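Local coordinates for aldehyde dehydrogenase family protein (PDB 6X9L) that oxidises long-chain aliphatic aldehydes such as octanal, with NAD+ as the likely electron acceptor, in a plant-pathogenic bacterium, at residues F19-H24 and V60-A65; P294-V299 and N413-G418; N302-V307 and L399-T404. The protein carries 1 engineered substitution. All blocks are in the same frame, centred on the assembly; numbering follows the deposited sequence.

Contact 1: residues F19-H24 and V60-A65; sequences FYIDGH and VAAARA
D22 and A62 mark the point where the tip of a small hairpin meets helix 53-71: their CA atoms lie 5.2 Å apart, a close spacing made possible by the small methyl of the alanine. Following D22 outward, its CB is 3.5 Å from CB of A62. One bond further on, D22 CG is still 4.0 Å from that methyl, and the carboxylate oxygen D22 OD1 skirts it at 4.1 Å. With CG anti to the backbone N (chi1 -166°), the chain passes alongside the methyl, its distances growing from CB to OD1, and D22 remains partly exposed. On the inner side, the CG2 branch of I21 reaches CB of A62 at 4.0 Å, so the one methyl is shared between a polar residue near the surface and an aliphatic one in the interior.

D22 belongs to a type I' turn from I21 to H24, closed by a weak bond from H24 N to I21 O; I21 N in turn donates to H24 O at 3.0 Å. D22 and G23 fill the two central positions with positive phi, a conformation well suited to the glycine, and the turn joins strands 19-21 and 24-26 into an antiparallel hairpin.

N209 of strand 208-210 accepts through OD1 from D22 N, while Y20 pairs by backbone with L210. I21 also lies on R58 and A59. The hairpin thus lies against both helix 53-71 and strand 208-210, which also touch each other through A62 and N209; that strand belongs to the mixed sheet whose strand 178-182 ends at the NAD+-binding K182.

Contact 2: residues P294-V299 and N413-G418; sequences PTRMIV and NDTVYG
R296 reaches from the start of strand 296-300 to the loop 413-418, and its guanidinium presents one face to CB of T415. The backbones themselves stay well apart, with R296 CA and T415 CA at 10.7 Å, so a single long side chain spans the gap. Bends at chi2 and chi3 (144° and 71°) turn the group toward the loop, where R296 NH1 comes within 4.3 Å of T415 CG2. The contact is loose throughout, but this part is the more enclosed: R296 is buried, and NH1 also donates to the carbonyl of K261.

The D414 side is more open. R296 NH2 lies 4.0 Å from D414 O, too long for a hydrogen bond, and instead makes a weak one to A412 O of helix 405-413. D414 itself is exposed, its OD2 6.0 Å from R296 NH2, too far for a salt bridge, though a weak electrostatic attraction is possible. The loop keeps its own shape: D414 centres an inverse gamma turn, and T415 OG1 accepts from Y417 N at 3.2 Å in an ST turn.

The side chain of T415 lies about 8 Å from that of the NAD+-binding E391 and about 12 Å from the bound NAD. The chemistry suggests that the carbonyl of K261, with weaker help from A412, meets most of the arginine's charge, and that T415 gives the guanidinium face mainly van der Waals contact.

Contact 3: residues N302-V307 and L399-T404; sequences NRLAEV and LIAYDT
With CG opposite its backbone N (chi1 -172°), L304 extends from the first turn of helix 304-316 toward strand 396-402 and divides its two methyls between L399 and A401. L304 CD1 meets L399 CB at 4.0 Å, the two side chains running aslant to each other. The other branch, L304 CD2, lies over A401 CB at a looser 4.4 Å. One helical turn further along, V307 CG2 as modelled comes to 3.8 Å from L399 CG; V307 and L399 lie alongside, pointing opposite ways. L399 thus spans two helix residues three apart, CB against L304 and CG against V307, in a wholly apolar contact that buries 182 Å² in all.

Every second strand residue serves the contact: L399 and A401 direct their CB atoms at the helix, whereas I400 and Y402 direct theirs to the other face of the sheet, where both pack on helix 405-413. V307 also touches F272 and V276 of helix 272-284, and L304 rests on V299 of the adjoining strand 296-300. Helix 304-316 therefore covers one face of the seven-stranded sheet and helix 405-413 the other, a layered alpha/beta build consistent with the catalytic domain of aldehyde dehydrogenases.

Contacts 2 and 3 belong to one sheet: M297 O and I400 N, 2.9 Å apart, probably form one of the hydrogen bonds joining strands 296-300 and 396-402, and contact 3 is nested within the chain loop that contact 2 closes. Contact 1 lies on the opposite side of the chain's centre, its own centre about 42 Å from that of contact 2, beside a different sheet. Its touching residues are mostly buried, whereas contacts 2 and 3 are each only partly so. Chemistry follows place: a lone alanine methyl receives a hairpin turn in contact 1, an arginine spans strand and loop in contact 2, and branched aliphatic chains seat a helix on strands in contact 3.

Contact 1: residues F19-H24 and V60-A65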
ATOM      1  N   PHE A  19      10.353  28.473  -7.960  1.00 40.61           N
ATOM      2  CA  PHE A  19       9.912  27.091  -8.044  1.00 40.92           C
ATOM      3  C   PHE A  19       9.882  26.687  -9.512  1.00 40.57           C
ATOM      4  O   PHE A  19       9.711  27.530 -10.394  1.00 40.88           O
ATOM      5  CB  PHE A  19       8.526  26.903  -7.396  1.00 42.91           C
ATOM      6  CG  PHE A  19       8.483  27.250  -5.925  1.00 43.90           C
ATOM      7  CD1 PHE A  19       9.584  27.027  -5.105  1.00 42.91           C
ATOM      8  CD2 PHE A  19       7.347  27.823  -5.362  1.00 45.68           C
ATOM      9  CE1 PHE A  19       9.540  27.366  -3.745  1.00 43.99           C
ATOM     10  CE2 PHE A  19       7.299  28.160  -4.008  1.00 46.76           C
ATOM     11  CZ  PHE A  19       8.394  27.934  -3.205  1.00 46.26           C
ATOM     12  N   TYR A  20      10.069  25.389  -9.783  1.00 36.71           N
ATOM     13  CA  TYR A  20       9.963  24.876 -11.148  1.00 37.36           C
ATOM     14  C   TYR A  20       8.574  24.267 -11.337  1.00 38.81           C
ATOM     15  O   TYR A  20       8.298  23.140 -10.898  1.00 38.78           O
ATOM     16  CB  TYR A  20      11.060  23.874 -11.470  1.00 36.42           C
ATOM     17  CG  TYR A  20      11.077  23.528 -12.952  1.00 37.72           C
ATOM     18  CD1 TYR A  20      11.680  24.372 -13.874  1.00 38.96           C
ATOM     19  CD2 TYR A  20      10.470  22.375 -13.429  1.00 38.80           C
ATOM     20  CE1 TYR A  20      11.692  24.069 -15.239  1.00 41.75           C
ATOM     21  CE2 TYR A  20      10.474  22.064 -14.783  1.00 41.43           C
ATOM     22  CZ  TYR A  20      11.092  22.912 -15.687  1.00 42.98           C
ATOM     23  OH  TYR A  20      11.102  22.594 -17.035  1.00 46.12           O
ATOM     24  N   ILE A  21       7.708  25.021 -12.010  1.00 41.48           N
ATOM     25  CA  ILE A  21       6.313  24.669 -12.195  1.00 42.98           C
ATOM     26  C   ILE A  21       5.974  24.834 -13.670  1.00 44.59           C
ATOM     27  O   ILE A  21       6.145  25.923 -14.230  1.00 45.26           O
ATOM     28  CB  ILE A  21       5.398  25.537 -11.318  1.00 43.60           C
ATOM     29  CG1 ILE A  21       5.732  25.294  -9.851  1.00 42.67           C
ATOM     30  CG2 ILE A  21       3.921  25.255 -11.605  1.00 45.19           C
ATOM     31  CD1 ILE A  21       4.803  25.981  -8.908  1.00 43.56           C
ATOM     32  N   ASP A  22       5.530  23.747 -14.303  1.00 54.67           N
ATOM     33  CA  ASP A  22       4.940  23.795 -15.638  1.00 55.81           C
ATOM     34  C   ASP A  22       5.952  24.240 -16.696  1.00 55.30           C
ATOM     35  O   ASP A  22       5.608  24.943 -17.648  1.00 56.60           O
ATOM     36  CB  ASP A  22       3.715  24.704 -15.647  1.00 57.05           C
ATOM     37  CG  ASP A  22       2.874  24.540 -16.889  1.00 58.74           C
ATOM     38  OD1 ASP A  22       2.915  23.461 -17.512  1.00 59.33           O
ATOM     39  OD2 ASP A  22       2.164  25.501 -17.242  1.00 59.92           O
ATOM     40  N   GLY A  23       7.210  23.831 -16.526  1.00 52.26           N
ATOM     41  CA  GLY A  23       8.241  24.077 -17.511  1.00 52.15           C
ATOM     42  C   GLY A  23       9.022  25.360 -17.340  1.00 51.30           C
ATOM     43  O   GLY A  23       9.895  25.647 -18.164  1.00 51.47           O
ATOM     44  N   HIS A  24       8.749  26.140 -16.301  1.00 57.06           N
ATOM     45  CA  HIS A  24       9.408  27.421 -16.111  1.00 56.41           C
ATOM     46  C   HIS A  24       9.690  27.599 -14.631  1.00 55.43           C
ATOM     47  O   HIS A  24       9.102  26.920 -13.790  1.00 55.68           O
ATOM     48  CB  HIS A  24       8.552  28.601 -16.623  1.00 57.63           C
ATOM     49  CG  HIS A  24       7.819  28.313 -17.894  1.00 59.26           C
ATOM     50  ND1 HIS A  24       6.638  27.599 -17.925  1.00 60.53           N
ATOM     51  CD2 HIS A  24       8.089  28.651 -19.179  1.00 59.92           C
ATOM     52  CE1 HIS A  24       6.215  27.510 -19.178  1.00 61.69           C
ATOM     53  NE2 HIS A  24       7.076  28.141 -19.957  1.00 61.52           N
ATOM     54  N   VAL A  60       0.394  21.179  -8.519  1.00 37.92           N
ATOM     55  CA  VAL A  60      -0.523  20.069  -8.799  1.00 38.03           C
ATOM     56  C   VAL A  60      -1.316  20.343 -10.082  1.00 38.00           C
ATOM     57  O   VAL A  60      -1.467  19.457 -10.941  1.00 37.53           O
ATOM     58  CB  VAL A  60      -1.450  19.789  -7.591  1.00 39.37           C
ATOM     59  CG1 VAL A  60      -2.430  18.663  -7.900  1.00 39.55           C
ATOM     60  CG2 VAL A  60      -0.644  19.417  -6.341  1.00 39.51           C
ATOM     61  N   ALA A  61      -1.803  21.578 -10.252  1.00 35.85           N
ATOM     62  CA  ALA A  61      -2.503  21.925 -11.487  1.00 35.66           C
ATOM     63  C   ALA A  61      -1.634  21.673 -12.718  1.00 34.63           C
ATOM     64  O   ALA A  61      -2.115  21.141 -13.727  1.00 34.43           O
ATOM     65  CB  ALA A  61      -2.969  23.384 -11.448  1.00 36.07           C
ATOM     66  N   ALA A  62      -0.355  22.061 -12.668  1.00 45.54           N
ATOM     67  CA  ALA A  62       0.510  21.798 -13.818  1.00 44.61           C
ATOM     68  C   ALA A  62       0.647  20.303 -14.053  1.00 44.18           C
ATOM     69  O   ALA A  62       0.533  19.831 -15.195  1.00 44.02           O
ATOM     70  CB  ALA A  62       1.886  22.433 -13.627  1.00 43.83           C
ATOM     71  N   ALA A  63       0.867  19.541 -12.975  1.00 36.49           N
ATOM     72  CA  ALA A  63       0.993  18.091 -13.108  1.00 36.01           C
ATOM     73  C   ALA A  63      -0.280  17.489 -13.693  1.00 36.72           C
ATOM     74  O   ALA A  63      -0.236  16.699 -14.642  1.00 36.63           O
ATOM     75  CB  ALA A  63       1.334  17.467 -11.744  1.00 35.78           C
ATOM     76  N   ARG A  64      -1.430  17.852 -13.136  1.00 38.91           N
ATOM     77  CA  ARG A  64      -2.688  17.366 -13.688  1.00 39.63           C
ATOM     78  C   ARG A  64      -2.772  17.678 -15.182  1.00 39.31           C
ATOM     79  O   ARG A  64      -2.911  16.771 -16.015  1.00 39.29           O
ATOM     80  CB  ARG A  64      -3.865  17.973 -12.917  1.00 40.60           C
ATOM     81  CG  ARG A  64      -5.222  17.481 -13.365  1.00 41.25           C
ATOM     82  CD  ARG A  64      -5.267  15.977 -13.367  1.00 41.33           C
ATOM     83  NE  ARG A  64      -5.110  15.439 -12.029  1.00 41.77           N
ATOM     84  CZ  ARG A  64      -4.945  14.143 -11.773  1.00 41.96           C
ATOM     85  NH1 ARG A  64      -4.906  13.261 -12.779  1.00 41.70           N
ATOM     86  NH2 ARG A  64      -4.799  13.727 -10.515  1.00 42.36           N
ATOM     87  N   ALA A  65      -2.641  18.957 -15.548  1.00 31.22           N
ATOM     88  CA  ALA A  65      -2.795  19.337 -16.955  1.00 31.14           C
ATOM     89  C   ALA A  65      -1.838  18.589 -17.891  1.00 30.64           C
ATOM     90  O   ALA A  65      -2.201  18.299 -19.031  1.00 31.01           O
ATOM     91  CB  ALA A  65      -2.610  20.845 -17.108  1.00 31.35           C
TER

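Contact 2: residues P294-V299 and N413-G418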
ATOM      1  N   PRO A 294      24.175  -0.747   8.812  1.00 40.05           N
ATOM      2  CA  PRO A 294      24.277  -1.836   9.821  1.00 40.14           C
ATOM      3  C   PRO A 294      24.938  -1.415  11.133  1.00 39.69           C
ATOM      4  O   PRO A 294      26.093  -1.710  11.430  1.00 39.87           O
ATOM      5  CB  PRO A 294      25.102  -2.895   9.084  1.00 40.84           C
ATOM      6  CG  PRO A 294      25.956  -2.100   8.119  1.00 40.89           C
ATOM      7  CD  PRO A 294      25.140  -0.906   7.712  1.00 40.48           C
ATOM      8  N   THR A 295      24.146  -0.758  11.977  1.00 47.31           N
ATOM      9  CA  THR A 295      24.603  -0.113  13.203  1.00 46.96           C
ATOM     10  C   THR A 295      24.476  -0.979  14.460  1.00 46.91           C
ATOM     11  O   THR A 295      24.834  -0.513  15.551  1.00 46.67           O
ATOM     12  CB  THR A 295      23.819   1.177  13.407  1.00 46.41           C
ATOM     13  OG1 THR A 295      22.433   0.889  13.222  1.00 46.25           O
ATOM     14  CG2 THR A 295      24.249   2.213  12.402  1.00 46.36           C
ATOM     15  N   ARG A 296      23.956  -2.199  14.348  1.00 45.08           N
ATOM     16  CA  ARG A 296      23.997  -3.189  15.425  1.00 45.27           C
ATOM     17  C   ARG A 296      24.789  -4.384  14.911  1.00 45.86           C
ATOM     18  O   ARG A 296      24.289  -5.145  14.075  1.00 46.04           O
ATOM     19  CB  ARG A 296      22.592  -3.621  15.857  1.00 45.07           C
ATOM     20  CG  ARG A 296      21.789  -2.572  16.600  1.00 44.42           C
ATOM     21  CD  ARG A 296      20.326  -2.654  16.241  1.00 44.23           C
ATOM     22  NE  ARG A 296      19.690  -3.833  16.803  1.00 44.49           N
ATOM     23  CZ  ARG A 296      19.041  -4.757  16.099  1.00 44.81           C
ATOM     24  NH1 ARG A 296      18.910  -4.650  14.787  1.00 45.01           N
ATOM     25  NH2 ARG A 296      18.503  -5.793  16.721  1.00 45.00           N
ATOM     26  N   MET A 297      26.025  -4.538  15.393  1.00 46.29           N
ATOM     27  CA  MET A 297      26.898  -5.637  14.991  1.00 46.94           C
ATOM     28  C   MET A 297      26.790  -6.749  16.029  1.00 47.11           C
ATOM     29  O   MET A 297      27.120  -6.539  17.206  1.00 47.00           O
ATOM     30  CB  MET A 297      28.344  -5.164  14.836  1.00 47.02           C
ATOM     31  CG  MET A 297      29.251  -6.199  14.220  1.00 47.53           C
ATOM     32  SD  MET A 297      30.974  -5.684  14.105  1.00 47.77           S
ATOM     33  CE  MET A 297      30.965  -4.858  12.506  1.00 47.65           C
ATOM     34  N   ILE A 298      26.338  -7.922  15.592  1.00 46.06           N
ATOM     35  CA  ILE A 298      25.954  -9.009  16.490  1.00 46.21           C
ATOM     36  C   ILE A 298      26.961 -10.143  16.322  1.00 46.88           C
ATOM     37  O   ILE A 298      27.118 -10.697  15.222  1.00 47.28           O
ATOM     38  CB  ILE A 298      24.515  -9.461  16.217  1.00 46.09           C
ATOM     39  CG1 ILE A 298      23.589  -8.253  16.402  1.00 45.34           C
ATOM     40  CG2 ILE A 298      24.107 -10.586  17.149  1.00 46.28           C
ATOM     41  CD1 ILE A 298      22.285  -8.357  15.653  1.00 45.39           C
ATOM     42  N   VAL A 299      27.649 -10.478  17.414  1.00 47.60           N
ATOM     43  CA  VAL A 299      28.861 -11.297  17.350  1.00 48.16           C
ATOM     44  C   VAL A 299      28.893 -12.244  18.536  1.00 48.42           C
ATOM     45  O   VAL A 299      28.291 -11.983  19.586  1.00 47.96           O
ATOM     46  CB  VAL A 299      30.135 -10.419  17.343  1.00 48.15           C
ATOM     47  CG1 VAL A 299      30.184  -9.548  16.095  1.00 47.94           C
ATOM     48  CG2 VAL A 299      30.182  -9.535  18.576  1.00 47.78           C
ATOM     49  N   ASN A 413      16.158  -9.588  14.995  1.00 36.21           N
ATOM     50  CA  ASN A 413      14.746  -9.274  14.809  1.00 37.23           C
ATOM     51  C   ASN A 413      14.145  -8.486  15.971  1.00 37.53           C
ATOM     52  O   ASN A 413      12.995  -8.054  15.871  1.00 38.28           O
ATOM     53  CB  ASN A 413      13.965 -10.571  14.590  1.00 38.12           C
ATOM     54  CG  ASN A 413      14.189 -11.148  13.214  1.00 37.99           C
ATOM     55  OD1 ASN A 413      14.283 -10.415  12.231  1.00 37.28           O
ATOM     56  ND2 ASN A 413      14.288 -12.463  13.130  1.00 38.41           N
ATOM     57  N   ASP A 414      14.894  -8.274  17.056  1.00 46.92           N
ATOM     58  CA  ASP A 414      14.379  -7.609  18.250  1.00 47.99           C
ATOM     59  C   ASP A 414      14.327  -6.095  18.027  1.00 47.35           C
ATOM     60  O   ASP A 414      15.064  -5.305  18.626  1.00 46.76           O
ATOM     61  CB  ASP A 414      15.235  -7.966  19.452  1.00 47.94           C
ATOM     62  CG  ASP A 414      14.700  -7.387  20.723  1.00 48.85           C
ATOM     63  OD1 ASP A 414      13.495  -7.062  20.743  1.00 49.83           O
ATOM     64  OD2 ASP A 414      15.477  -7.238  21.692  1.00 48.60           O
ATOM     65  N   THR A 415      13.416  -5.698  17.146  1.00 42.03           N
ATOM     66  CA  THR A 415      13.383  -4.316  16.700  1.00 41.28           C
ATOM     67  C   THR A 415      12.079  -4.044  15.984  1.00 41.82           C
ATOM     68  O   THR A 415      11.554  -4.895  15.258  1.00 42.29           O
ATOM     69  CB  THR A 415      14.575  -3.993  15.773  1.00 39.74           C
ATOM     70  OG1 THR A 415      14.498  -2.626  15.326  1.00 38.88           O
ATOM     71  CG2 THR A 415      14.625  -4.948  14.583  1.00 39.10           C
ATOM     72  N   VAL A 416      11.578  -2.835  16.203  1.00 40.38           N
ATOM     73  CA  VAL A 416      10.393  -2.332  15.544  1.00 40.37           C
ATOM     74  C   VAL A 416      10.622  -2.104  14.052  1.00 39.25           C
ATOM     75  O   VAL A 416       9.651  -1.968  13.297  1.00 39.30           O
ATOM     76  CB  VAL A 416       9.993  -1.052  16.310  1.00 40.35           C
ATOM     77  CG1 VAL A 416      10.116   0.159  15.437  1.00 38.83           C
ATOM     78  CG2 VAL A 416       8.624  -1.199  16.954  1.00 41.23           C
ATOM     79  N   TYR A 417      11.877  -2.087  13.601  1.00 41.94           N
ATOM     80  CA  TYR A 417      12.271  -1.807  12.221  1.00 40.73           C
ATOM     81  C   TYR A 417      12.565  -3.104  11.448  1.00 40.82           C
ATOM     82  O   TYR A 417      12.562  -4.209  12.005  1.00 41.64           O
ATOM     83  CB  TYR A 417      13.504  -0.883  12.196  1.00 39.32           C
ATOM     84  CG  TYR A 417      13.307   0.489  12.844  1.00 39.12           C
ATOM     85  CD1 TYR A 417      12.430   1.417  12.290  1.00 38.85           C
ATOM     86  CD2 TYR A 417      14.017   0.864  13.989  1.00 39.10           C
ATOM     87  CE1 TYR A 417      12.250   2.670  12.855  1.00 38.51           C
ATOM     88  CE2 TYR A 417      13.840   2.120  14.567  1.00 38.86           C
ATOM     89  CZ  TYR A 417      12.953   3.019  13.988  1.00 38.58           C
ATOM     90  OH  TYR A 417      12.746   4.266  14.540  1.00 38.34           O
ATOM     91  N   GLY A 418      12.838  -2.950  10.143  1.00 34.56           N
ATOM     92  CA  GLY A 418      13.210  -4.037   9.238  1.00 34.59           C
ATOM     93  C   GLY A 418      13.560  -3.576   7.829  1.00 33.84           C
ATOM     94  O   GLY A 418      13.024  -4.088   6.842  1.00 34.16           O
TER

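Contact 3: residues N302-V307 and L399-T404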
ATOM      1  N   ASN A 302      32.225 -14.992  23.090  1.00 54.68           N
ATOM      2  CA  ASN A 302      33.631 -15.341  23.238  1.00 56.55           C
ATOM      3  C   ASN A 302      34.499 -14.658  22.186  1.00 55.99           C
ATOM      4  O   ASN A 302      35.715 -14.876  22.145  1.00 57.56           O
ATOM      5  CB  ASN A 302      33.806 -16.850  23.145  1.00 58.38           C
ATOM      6  CG  ASN A 302      33.469 -17.385  21.779  1.00 57.64           C
ATOM      7  OD1 ASN A 302      32.701 -16.778  21.023  1.00 55.72           O
ATOM      8  ND2 ASN A 302      34.044 -18.533  21.442  1.00 59.40           N
ATOM      9  N   ARG A 303      33.899 -13.859  21.312  1.00 60.53           N
ATOM     10  CA  ARG A 303      34.663 -13.126  20.312  1.00 60.38           C
ATOM     11  C   ARG A 303      34.560 -11.616  20.492  1.00 59.85           C
ATOM     12  O   ARG A 303      35.188 -10.871  19.736  1.00 59.80           O
ATOM     13  CB  ARG A 303      34.213 -13.526  18.896  1.00 60.45           C
ATOM     14  CG  ARG A 303      34.491 -14.993  18.539  1.00 61.14           C
ATOM     15  CD  ARG A 303      35.995 -15.266  18.337  1.00 62.25           C
ATOM     16  NE  ARG A 303      36.293 -15.715  16.977  1.00 62.54           N
ATOM     17  CZ  ARG A 303      37.364 -15.333  16.292  1.00 62.90           C
ATOM     18  NH1 ARG A 303      38.227 -14.491  16.838  1.00 62.96           N
ATOM     19  NH2 ARG A 303      37.574 -15.778  15.061  1.00 63.24           N
ATOM     20  N   LEU A 304      33.822 -11.149  21.501  1.00 60.28           N
ATOM     21  CA  LEU A 304      33.535  -9.721  21.625  1.00 59.78           C
ATOM     22  C   LEU A 304      34.810  -8.896  21.803  1.00 59.90           C
ATOM     23  O   LEU A 304      34.993  -7.871  21.137  1.00 59.76           O
ATOM     24  CB  LEU A 304      32.561  -9.486  22.782  1.00 59.35           C
ATOM     25  CG  LEU A 304      31.959  -8.094  23.015  1.00 58.73           C
ATOM     26  CD1 LEU A 304      31.056  -7.640  21.866  1.00 58.35           C
ATOM     27  CD2 LEU A 304      31.194  -8.073  24.335  1.00 58.40           C
ATOM     28  N   ALA A 305      35.701  -9.314  22.707  1.00 60.68           N
ATOM     29  CA  ALA A 305      36.905  -8.517  22.951  1.00 60.94           C
ATOM     30  C   ALA A 305      37.750  -8.370  21.691  1.00 61.08           C
ATOM     31  O   ALA A 305      38.372  -7.323  21.479  1.00 61.02           O
ATOM     32  CB  ALA A 305      37.738  -9.126  24.081  1.00 62.27           C
ATOM     33  N   GLU A 306      37.781  -9.397  20.843  1.00 61.93           N
ATOM     34  CA  GLU A 306      38.514  -9.277  19.589  1.00 62.06           C
ATOM     35  C   GLU A 306      37.850  -8.273  18.647  1.00 61.60           C
ATOM     36  O   GLU A 306      38.532  -7.436  18.041  1.00 61.57           O
ATOM     37  CB  GLU A 306      38.640 -10.642  18.920  1.00 62.87           C
ATOM     38  CG  GLU A 306      39.600 -10.636  17.750  1.00 63.40           C
ATOM     39  CD  GLU A 306      39.719 -11.982  17.059  1.00 64.34           C
ATOM     40  OE1 GLU A 306      39.835 -11.977  15.814  1.00 64.24           O
ATOM     41  OE2 GLU A 306      39.709 -13.037  17.745  1.00 65.31           O
ATOM     42  N   VAL A 307      36.519  -8.336  18.507  1.00 53.11           N
ATOM     43  CA  VAL A 307      35.850  -7.425  17.578  1.00 52.70           C
ATOM     44  C   VAL A 307      35.878  -6.000  18.119  1.00 52.20           C
ATOM     45  O   VAL A 307      36.014  -5.041  17.351  1.00 52.02           O
ATOM     46  CB  VAL A 307      34.409  -7.889  17.252  1.00 52.42           C
ATOM     47  CG1 VAL A 307      34.178  -9.347  17.653  1.00 52.71           C
ATOM     48  CG2 VAL A 307      33.377  -6.977  17.869  1.00 51.78           C
ATOM     49  N   LEU A 399      27.841  -2.857  19.576  1.00 52.61           N
ATOM     50  CA  LEU A 399      28.321  -4.233  19.598  1.00 52.80           C
ATOM     51  C   LEU A 399      27.464  -5.025  20.577  1.00 53.64           C
ATOM     52  O   LEU A 399      27.333  -4.630  21.740  1.00 54.01           O
ATOM     53  CB  LEU A 399      29.786  -4.277  20.023  1.00 52.23           C
ATOM     54  CG  LEU A 399      30.888  -4.277  18.966  1.00 51.92           C
ATOM     55  CD1 LEU A 399      30.414  -3.739  17.634  1.00 51.91           C
ATOM     56  CD2 LEU A 399      32.071  -3.471  19.481  1.00 51.41           C
ATOM     57  N   ILE A 400      26.885  -6.130  20.111  1.00 46.35           N
ATOM     58  CA  ILE A 400      25.999  -6.971  20.920  1.00 47.33           C
ATOM     59  C   ILE A 400      26.469  -8.420  20.849  1.00 47.52           C
ATOM     60  O   ILE A 400      26.776  -8.931  19.763  1.00 47.28           O
ATOM     61  CB  ILE A 400      24.535  -6.874  20.452  1.00 48.09           C
ATOM     62  CG1 ILE A 400      24.038  -5.432  20.527  1.00 47.96           C
ATOM     63  CG2 ILE A 400      23.646  -7.839  21.246  1.00 49.31           C
ATOM     64  CD1 ILE A 400      22.784  -5.199  19.719  1.00 48.36           C
ATOM     65  N   ALA A 401      26.505  -9.086  22.003  1.00 48.51           N
ATOM     66  CA  ALA A 401      27.000 -10.450  22.098  1.00 48.70           C
ATOM     67  C   ALA A 401      25.851 -11.445  22.058  1.00 49.78           C
ATOM     68  O   ALA A 401      24.726 -11.138  22.465  1.00 50.56           O
ATOM     69  CB  ALA A 401      27.798 -10.658  23.386  1.00 48.63           C
ATOM     70  N   TYR A 402      26.154 -12.650  21.575  1.00 50.84           N
ATOM     71  CA  TYR A 402      25.195 -13.745  21.554  1.00 51.76           C
ATOM     72  C   TYR A 402      25.888 -15.062  21.912  1.00 51.91           C
ATOM     73  O   TYR A 402      27.098 -15.221  21.731  1.00 51.28           O
ATOM     74  CB  TYR A 402      24.489 -13.822  20.189  1.00 51.91           C
ATOM     75  CG  TYR A 402      25.349 -14.285  19.022  1.00 51.45           C
ATOM     76  CD1 TYR A 402      25.698 -15.628  18.874  1.00 51.75           C
ATOM     77  CD2 TYR A 402      25.775 -13.389  18.040  1.00 50.73           C
ATOM     78  CE1 TYR A 402      26.470 -16.061  17.805  1.00 51.60           C
ATOM     79  CE2 TYR A 402      26.550 -13.820  16.960  1.00 50.56           C
ATOM     80  CZ  TYR A 402      26.888 -15.153  16.848  1.00 51.10           C
ATOM     81  OH  TYR A 402      27.639 -15.599  15.782  1.00 51.27           O
ATOM     82  N   ASP A 403      25.102 -16.010  22.429  1.00 66.29           N
ATOM     83  CA  ASP A 403      25.606 -17.313  22.842  1.00 66.46           C
ATOM     84  C   ASP A 403      25.172 -18.461  21.944  1.00 66.99           C
ATOM     85  O   ASP A 403      25.723 -19.558  22.073  1.00 67.13           O
ATOM     86  CB  ASP A 403      25.147 -17.635  24.271  1.00 67.20           C
ATOM     87  CG  ASP A 403      25.602 -16.599  25.284  1.00 67.00           C
ATOM     88  OD1 ASP A 403      26.833 -16.374  25.419  1.00 66.12           O
ATOM     89  OD2 ASP A 403      24.718 -16.009  25.950  1.00 67.74           O
ATOM     90  N   THR A 404      24.176 -18.261  21.080  1.00 55.05           N
ATOM     91  CA  THR A 404      23.828 -19.232  20.050  1.00 55.46           C
ATOM     92  C   THR A 404      23.384 -18.483  18.801  1.00 55.37           C
ATOM     93  O   THR A 404      22.967 -17.321  18.868  1.00 55.22           O
ATOM     94  CB  THR A 404      22.708 -20.187  20.482  1.00 56.45           C
ATOM     95  OG1 THR A 404      21.518 -19.435  20.733  1.00 56.97           O
ATOM     96  CG2 THR A 404      23.092 -20.942  21.712  1.00 56.34           C
TER